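Local coordinates for cyclohexadienyl dehydratase (Synthetic construct, PDB 5JOS), which probably catalyses the decarboxylative dehydration of prephenate to phenylpyruvate and of arogenate to phenylalanine, using a fold of the periplasmic binding protein family, at residues 76-81 and 210-215; 121-124 and 128-131; 147-150 and 156-159. One frame throughout, in Å; residues are numbered along the deposited sequence.

Contact 1 (76-81 and 210-215)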
loop_
_atom_site.group_PDB
_atom_site.type_symbol
_atom_site.label_atom_id
_atom_site.label_comp_id
_atom_site.label_asym_id
_atom_site.label_seq_id
_atom_site.Cartn_x
_atom_site.Cartn_y
_atom_site.Cartn_z
ATOM N N SER A 76 16.090 -3.012 -13.346
ATOM C CA SER A 76 17.454 -3.395 -13.767
ATOM C C SER A 76 18.422 -3.301 -12.591
ATOM O O SER A 76 19.281 -4.163 -12.468
ATOM C CB SER A 76 17.944 -2.609 -15.005
ATOM O OG SER A 76 17.896 -1.266 -14.672
ATOM N N ASP A 77 18.280 -2.302 -11.712
ATOM C CA ASP A 77 19.062 -2.268 -10.476
ATOM C C ASP A 77 18.868 -3.532 -9.659
ATOM O O ASP A 77 19.819 -4.169 -9.190
ATOM C CB ASP A 77 18.711 -1.076 -9.595
ATOM C CG ASP A 77 19.210 0.205 -10.172
ATOM O OD1 ASP A 77 19.952 0.152 -11.169
ATOM O OD2 ASP A 77 18.784 1.270 -9.714
ATOM N N LEU A 78 17.622 -3.942 -9.520
ATOM C CA LEU A 78 17.369 -5.161 -8.774
ATOM C C LEU A 78 18.069 -6.343 -9.445
ATOM O O LEU A 78 18.707 -7.149 -8.788
ATOM C CB LEU A 78 15.876 -5.438 -8.694
ATOM C CG LEU A 78 15.504 -6.728 -7.926
ATOM C CD1 LEU A 78 15.945 -6.594 -6.492
ATOM C CD2 LEU A 78 14.037 -7.068 -7.933
ATOM N N GLN A 79 17.961 -6.469 -10.767
ATOM C CA GLN A 79 18.580 -7.621 -11.409
ATOM C C GLN A 79 20.110 -7.627 -11.386
ATOM O O GLN A 79 20.706 -8.695 -11.517
ATOM C CB GLN A 79 18.151 -7.713 -12.845
ATOM C CG GLN A 79 16.777 -8.308 -12.965
ATOM C CD GLN A 79 16.265 -8.144 -14.370
ATOM O OE1 GLN A 79 15.548 -7.195 -14.652
ATOM N NE2 GLN A 79 16.693 -9.019 -15.274
ATOM N N ALA A 80 20.705 -6.433 -11.341
ATOM C CA ALA A 80 22.109 -6.228 -11.284
ATOM C C ALA A 80 22.602 -6.209 -9.825
ATOM O O ALA A 80 23.728 -5.836 -9.564
ATOM C CB ALA A 80 22.481 -4.933 -11.959
ATOM N N ASP A 81 21.795 -6.681 -8.903
ATOM C CA ASP A 81 22.222 -6.906 -7.529
ATOM C C ASP A 81 22.773 -5.589 -6.822
ATOM O O ASP A 81 23.738 -5.636 -6.020
ATOM C CB ASP A 81 23.250 -8.080 -7.539
ATOM C CG ASP A 81 23.597 -8.569 -6.168
ATOM O OD1 ASP A 81 22.774 -8.483 -5.207
ATOM O OD2 ASP A 81 24.742 -8.990 -6.041
ATOM N N GLY A 210 3.926 -5.033 -2.234
ATOM C CA GLY A 210 4.765 -6.117 -1.740
ATOM C C GLY A 210 6.190 -5.630 -1.767
ATOM O O GLY A 210 6.525 -4.560 -2.356
ATOM N N TYR A 211 7.053 -6.376 -1.085
ATOM C CA TYR A 211 8.511 -6.125 -1.154
ATOM C C TYR A 211 9.135 -6.977 -2.275
ATOM O O TYR A 211 8.893 -8.134 -2.394
ATOM C CB TYR A 211 9.183 -6.300 0.206
ATOM C CG TYR A 211 8.500 -5.429 1.252
ATOM C CD1 TYR A 211 8.403 -4.099 1.090
ATOM C CD2 TYR A 211 7.922 -5.978 2.360
ATOM C CE1 TYR A 211 7.757 -3.310 2.033
ATOM C CE2 TYR A 211 7.316 -5.195 3.331
ATOM C CZ TYR A 211 7.189 -3.872 3.126
ATOM O OH TYR A 211 6.494 -3.089 4.026
ATOM N N MET A 212 9.961 -6.349 -3.077
ATOM C CA MET A 212 10.440 -6.969 -4.275
ATOM C C MET A 212 11.838 -7.484 -4.104
ATOM O O MET A 212 12.715 -6.743 -3.672
ATOM C CB MET A 212 10.443 -5.923 -5.368
ATOM C CG MET A 212 10.186 -6.453 -6.738
ATOM S SD MET A 212 10.043 -5.259 -8.103
ATOM C CE MET A 212 11.353 -4.114 -7.904
ATOM N N MET A 213 12.031 -8.756 -4.445
ATOM C CA MET A 213 13.291 -9.488 -4.251
ATOM C C MET A 213 13.807 -10.110 -5.570
ATOM O O MET A 213 12.992 -10.421 -6.463
ATOM C CB MET A 213 13.065 -10.632 -3.206
ATOM C CG MET A 213 13.117 -10.089 -1.789
ATOM S SD MET A 213 12.483 -11.139 -0.453
ATOM C CE MET A 213 10.805 -10.837 -0.796
ATOM N N PRO A 214 15.125 -10.283 -5.716
ATOM C CA PRO A 214 15.583 -10.948 -6.960
ATOM C C PRO A 214 15.096 -12.378 -6.984
ATOM O O PRO A 214 14.962 -13.020 -5.975
ATOM C CB PRO A 214 17.111 -10.867 -6.889
ATOM C CG PRO A 214 17.409 -10.682 -5.446
ATOM C CD PRO A 214 16.261 -9.922 -4.849
ATOM N N LYS A 215 14.699 -12.831 -8.151
ATOM C CA LYS A 215 14.264 -14.219 -8.362
ATOM C C LYS A 215 15.242 -15.309 -7.948
ATOM O O LYS A 215 16.486 -15.197 -8.052
ATOM C CB LYS A 215 13.901 -14.450 -9.826
ATOM C CG LYS A 215 12.451 -14.110 -10.208
ATOM C CD LYS A 215 12.322 -14.511 -11.673
ATOM C CE LYS A 215 10.988 -15.100 -12.029
ATOM N NZ LYS A 215 9.976 -14.078 -11.775
#

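Contact 2 (121-124 and 128-131)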
loop_
_atom_site.group_PDB
_atom_site.type_symbol
_atom_site.label_atom_id
_atom_site.label_comp_id
_atom_site.label_asym_id
_atom_site.label_seq_id
_atom_site.Cartn_x
_atom_site.Cartn_y
_atom_site.Cartn_z
ATOM N N ASP A 121 -18.289 3.721 10.697
ATOM C CA ASP A 121 -18.745 2.411 11.207
ATOM C C ASP A 121 -19.965 1.952 10.414
ATOM O O ASP A 121 -20.257 0.797 10.306
ATOM C CB ASP A 121 -19.160 2.593 12.663
ATOM C CG ASP A 121 -20.232 3.716 12.818
ATOM O OD1 ASP A 121 -20.223 4.772 12.032
ATOM O OD2 ASP A 121 -21.105 3.509 13.715
ATOM N N LYS A 122 -20.674 2.898 9.833
ATOM C CA LYS A 122 -21.896 2.590 9.169
ATOM C C LYS A 122 -21.672 2.087 7.763
ATOM O O LYS A 122 -22.531 1.404 7.260
ATOM C CB LYS A 122 -22.761 3.822 9.164
ATOM C CG LYS A 122 -23.795 3.790 8.103
ATOM C CD LYS A 122 -24.658 5.030 8.156
ATOM C CE LYS A 122 -25.867 4.759 7.271
ATOM N NZ LYS A 122 -26.763 5.922 7.139
ATOM N N PHE A 123 -20.558 2.422 7.109
ATOM C CA PHE A 123 -20.334 1.924 5.775
ATOM C C PHE A 123 -19.032 1.143 5.742
ATOM O O PHE A 123 -17.959 1.700 5.449
ATOM C CB PHE A 123 -20.256 3.082 4.782
ATOM C CG PHE A 123 -21.555 3.822 4.587
ATOM C CD1 PHE A 123 -22.627 3.209 3.995
ATOM C CD2 PHE A 123 -21.660 5.170 4.912
ATOM C CE1 PHE A 123 -23.821 3.904 3.764
ATOM C CE2 PHE A 123 -22.819 5.888 4.676
ATOM C CZ PHE A 123 -23.913 5.261 4.096
ATOM N N LYS A 124 -19.094 -0.147 6.037
ATOM C CA LYS A 124 -17.859 -0.914 6.079
ATOM C C LYS A 124 -17.815 -2.126 5.196
ATOM O O LYS A 124 -16.784 -2.801 5.119
ATOM C CB LYS A 124 -17.424 -1.224 7.507
ATOM C CG LYS A 124 -18.507 -1.458 8.533
ATOM C CD LYS A 124 -17.889 -2.165 9.743
ATOM C CE LYS A 124 -18.886 -2.442 10.869
ATOM N NZ LYS A 124 -19.033 -1.252 11.768
ATOM N N ASP A 128 -23.345 -2.658 3.056
ATOM C CA ASP A 128 -23.746 -1.453 3.760
ATOM C C ASP A 128 -23.956 -0.311 2.778
ATOM O O ASP A 128 -24.710 0.616 3.031
ATOM C CB ASP A 128 -22.613 -1.029 4.710
ATOM C CG ASP A 128 -22.509 -1.931 5.881
ATOM O OD1 ASP A 128 -23.333 -2.820 5.916
ATOM O OD2 ASP A 128 -21.622 -1.776 6.733
ATOM N N ILE A 129 -23.215 -0.368 1.680
ATOM C CA ILE A 129 -23.131 0.741 0.748
ATOM C C ILE A 129 -24.142 0.579 -0.377
ATOM O O ILE A 129 -24.754 1.569 -0.798
ATOM C CB ILE A 129 -21.675 0.943 0.219
ATOM C CG1 ILE A 129 -20.760 1.339 1.402
ATOM C CG2 ILE A 129 -21.630 1.998 -0.878
ATOM C CD1 ILE A 129 -19.302 1.086 1.161
ATOM N N ASN A 130 -24.292 -0.642 -0.864
ATOM C CA ASN A 130 -25.205 -0.937 -1.930
ATOM C C ASN A 130 -26.675 -0.991 -1.417
ATOM O O ASN A 130 -27.312 -2.043 -1.434
ATOM C CB ASN A 130 -24.805 -2.275 -2.503
ATOM C CG ASN A 130 -25.558 -2.595 -3.761
ATOM O OD1 ASN A 130 -25.925 -1.726 -4.538
ATOM N ND2 ASN A 130 -25.813 -3.851 -3.949
ATOM N N ARG A 131 -27.195 0.142 -0.944
ATOM C CA ARG A 131 -28.583 0.261 -0.412
ATOM C C ARG A 131 -29.269 1.463 -1.067
ATOM O O ARG A 131 -28.607 2.458 -1.380
ATOM C CB ARG A 131 -28.587 0.543 1.081
ATOM C CG ARG A 131 -27.925 -0.508 1.895
ATOM C CD ARG A 131 -28.782 -1.749 1.789
ATOM N NE ARG A 131 -28.342 -2.755 2.732
ATOM C CZ ARG A 131 -28.488 -2.646 4.044
ATOM N NH1 ARG A 131 -29.077 -1.575 4.584
ATOM N NH2 ARG A 131 -28.046 -3.615 4.822
#

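Contact 3 (147-150 and 156-159)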
loop_
_atom_site.group_PDB
_atom_site.type_symbol
_atom_site.label_atom_id
_atom_site.label_comp_id
_atom_site.label_asym_id
_atom_site.label_seq_id
_atom_site.Cartn_x
_atom_site.Cartn_y
_atom_site.Cartn_z
ATOM N N PHE A 147 -17.223 1.087 -11.331
ATOM C CA PHE A 147 -17.339 0.289 -10.118
ATOM C C PHE A 147 -18.769 0.447 -9.530
ATOM O O PHE A 147 -19.428 -0.514 -9.061
ATOM C CB PHE A 147 -16.324 0.764 -9.051
ATOM C CG PHE A 147 -16.390 -0.012 -7.800
ATOM C CD1 PHE A 147 -17.290 0.347 -6.794
ATOM C CD2 PHE A 147 -15.551 -1.116 -7.605
ATOM C CE1 PHE A 147 -17.376 -0.407 -5.618
ATOM C CE2 PHE A 147 -15.653 -1.861 -6.436
ATOM C CZ PHE A 147 -16.536 -1.490 -5.439
ATOM N N ALA A 148 -19.249 1.683 -9.524
ATOM C CA ALA A 148 -20.532 1.925 -8.907
ATOM C C ALA A 148 -21.686 1.240 -9.656
ATOM O O ALA A 148 -22.597 0.714 -9.024
ATOM C CB ALA A 148 -20.803 3.406 -8.794
ATOM N N ARG A 149 -21.621 1.290 -10.987
ATOM C CA ARG A 149 -22.666 0.728 -11.867
ATOM C C ARG A 149 -22.608 -0.767 -11.780
ATOM O O ARG A 149 -23.634 -1.419 -11.791
ATOM C CB ARG A 149 -22.557 1.247 -13.315
ATOM C CG ARG A 149 -22.831 2.771 -13.285
ATOM C CD ARG A 149 -23.234 3.328 -14.602
ATOM N NE ARG A 149 -23.371 4.776 -14.570
ATOM C CZ ARG A 149 -24.345 5.458 -13.985
ATOM N NH1 ARG A 149 -25.303 4.835 -13.364
ATOM N NH2 ARG A 149 -24.402 6.783 -14.052
ATOM N N GLU A 150 -21.408 -1.293 -11.575
ATOM C CA GLU A 150 -21.279 -2.712 -11.447
ATOM C C GLU A 150 -21.694 -3.219 -10.076
ATOM O O GLU A 150 -22.450 -4.145 -10.024
ATOM C CB GLU A 150 -19.890 -3.187 -11.789
ATOM C CG GLU A 150 -19.699 -4.680 -11.489
ATOM C CD GLU A 150 -18.413 -5.238 -12.078
ATOM O OE1 GLU A 150 -17.683 -4.474 -12.753
ATOM O OE2 GLU A 150 -18.127 -6.455 -11.871
ATOM N N LYS A 156 -28.225 5.113 -5.073
ATOM C CA LYS A 156 -28.553 6.221 -5.898
ATOM C C LYS A 156 -27.241 6.905 -6.317
ATOM O O LYS A 156 -26.602 7.652 -5.550
ATOM C CB LYS A 156 -29.393 7.185 -5.081
ATOM C CG LYS A 156 -30.017 8.303 -5.900
ATOM C CD LYS A 156 -30.952 9.206 -5.062
ATOM C CE LYS A 156 -31.999 8.460 -4.209
ATOM N NZ LYS A 156 -31.578 8.334 -2.777
ATOM N N ILE A 157 -26.877 6.680 -7.543
ATOM C CA ILE A 157 -25.614 7.078 -8.045
ATOM C C ILE A 157 -25.824 8.414 -8.754
ATOM O O ILE A 157 -26.620 8.460 -9.648
ATOM C CB ILE A 157 -25.180 6.089 -9.117
ATOM C CG1 ILE A 157 -24.877 4.745 -8.458
ATOM C CG2 ILE A 157 -23.948 6.620 -9.865
ATOM C CD1 ILE A 157 -24.413 3.653 -9.398
ATOM N N THR A 158 -25.063 9.428 -8.406
ATOM C CA THR A 158 -25.019 10.669 -9.189
ATOM C C THR A 158 -23.619 10.863 -9.817
ATOM O O THR A 158 -22.614 10.688 -9.130
ATOM C CB THR A 158 -25.265 11.859 -8.284
ATOM O OG1 THR A 158 -26.549 11.750 -7.663
ATOM C CG2 THR A 158 -25.241 13.142 -9.063
ATOM N N VAL A 159 -23.587 11.234 -11.101
ATOM C CA VAL A 159 -22.384 11.533 -11.827
ATOM C C VAL A 159 -22.127 13.034 -11.782
ATOM O O VAL A 159 -22.990 13.838 -12.118
ATOM C CB VAL A 159 -22.525 11.121 -13.296
ATOM C CG1 VAL A 159 -21.232 11.350 -14.092
ATOM C CG2 VAL A 159 -22.805 9.646 -13.354
#

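Contact 1 (76-81 and 210-215)
L78, in the last turn of helix 74-79, meets M212, M213 and P214, on and just beyond strand 205-213, with its two methyls, and the pair shows how one branched side chain can join a helix to a strand. CG stands anti to the backbone N (chi1 179°), and the fork sends its tips to different partners. L78 CD1 lies 3.7 Å from P214 CD, the two side chains crossing at about a right angle. The other methyl, L78 CD2, rests 3.8 Å from M213 O and 4.0 Å from M212 CE, the methionine chain being bent at its last torsion. A100 packs against both L78 and M212, while M213 turns its side chain away to F220, L221 and V224 of helix 218-233.

Beyond this apolar centre the contact loosens quickly. The exposed helix end closes in a Schellman motif, with D81 at positive phi and D81 N bonded to L78 O at 3.1 Å. D81 then turns to a salt bridge with R26. Replacing L78 by an alanine is likely to open a gap beside P214, M213 O and the M212 methyl, weakening the join of helix to strand here. As no hydrogen bond crosses between the segments, helix and strand are matched here by shape and by the exclusion of water, not by directional bonds.

Contact 2 (121-124 and 128-131)
D128 holds CG beside its own backbone N (chi1 -73°), which turns the carboxylate back over the loop at K122 and K124; F123, with CG likewise beside its N (chi1 -67°), brings its ring alongside D128 and I129. The carboxylate thus reaches the main chain: K124 N donates to D128 OD2 across 3.1 Å in a nearly straight bond (170°), arriving on the anti side and slightly out of the carboxylate plane. K122 O lies 3.3 Å from the same D128 OD2, but two acceptors cannot bond, and the approach is probably tolerated because the amide of K124 draws in the oxygen.

This is a compact turn of the chain in the second lobe of a periplasmic binding protein fold: the loop after strand 111-116 runs into the single turn of helix 126-129 and is tied back by the aspartate within that turn. S125 OG bonds D128 N, adding a second link between the loop and the helix, and an inverse gamma turn centred on N130 then takes the chain out of it.

The F123 ring is met from several directions. D128 O comes to its edge, 3.5 Å from F123 CD1, while the aliphatic K122 CG lies over the centre of one face, 4.0 Å above the plane. I129 CG1 approaches obliquely, 3.7 Å from F123 CD1, and V115 and V134 also touch the side chain. On the exposed side, the K124 chain bends at its last torsion to place NZ 2.8 Å from D121 O, on a lone pair in the carbonyl plane, leaving this ammonium 5.7 Å from D128 OD2.

Contact 3 (147-150 and 156-159)
Apolar contact comes first: I157 points its long branch from strand 156-159 at A148 on helix 143-151. CG1 is held anti to the carbonyl carbon (chi1 -68°) and the chain runs on extended, which carries the terminal methyl I157 CD1 to 3.7 Å from A148 CB. The same methyl lies 3.5 Å from A148 O, touching the helix backbone as well as its small side chain. The small alanine is consistent with the close approach, 7.3 Å between A148 CA and I157 CA.

Helix and strand belong to one beta-alpha-beta unit, in which helix 143-151 connects strand 135-138 to its parallel neighbour 156-159, an outermost strand of the five-stranded mixed sheet. V138 of the inner strand also touches A148.

The second kind of contact is between charge and hydrocarbon. R149, extended from CG to NE, reaches out from the helix toward the strand and sets its guanidinium beside I157 and V159. One face of that group lies over I157 CG2, with R149 NH1 4.2 Å away, and R149 NH2 reaches V159 CG2 obliquely at 3.4 Å. The guanidinium also has a polar partner on its own helix, R149 NE forming a salt bridge with E145.

Overall arrangement
Reading from the N terminus, the first of these segments reached is on helix 74-79; its partner on strand 205-213 and just beyond arrives only at 210-215, so that contact 1 closes a loop of well over a hundred residues. Both other contacts fall within that excursion and close in series, and none cross. Contact 2 comes first, where the loop leaving strand 111-116 folds against helix 126-129; contact 3 then ties the edge strand 156-159 to helix 143-151, their centres about 15 Å apart. Contact 1 lies about 40 Å from both between centres, on the opposite side of the molecule, consistent with the two-lobed architecture of the family.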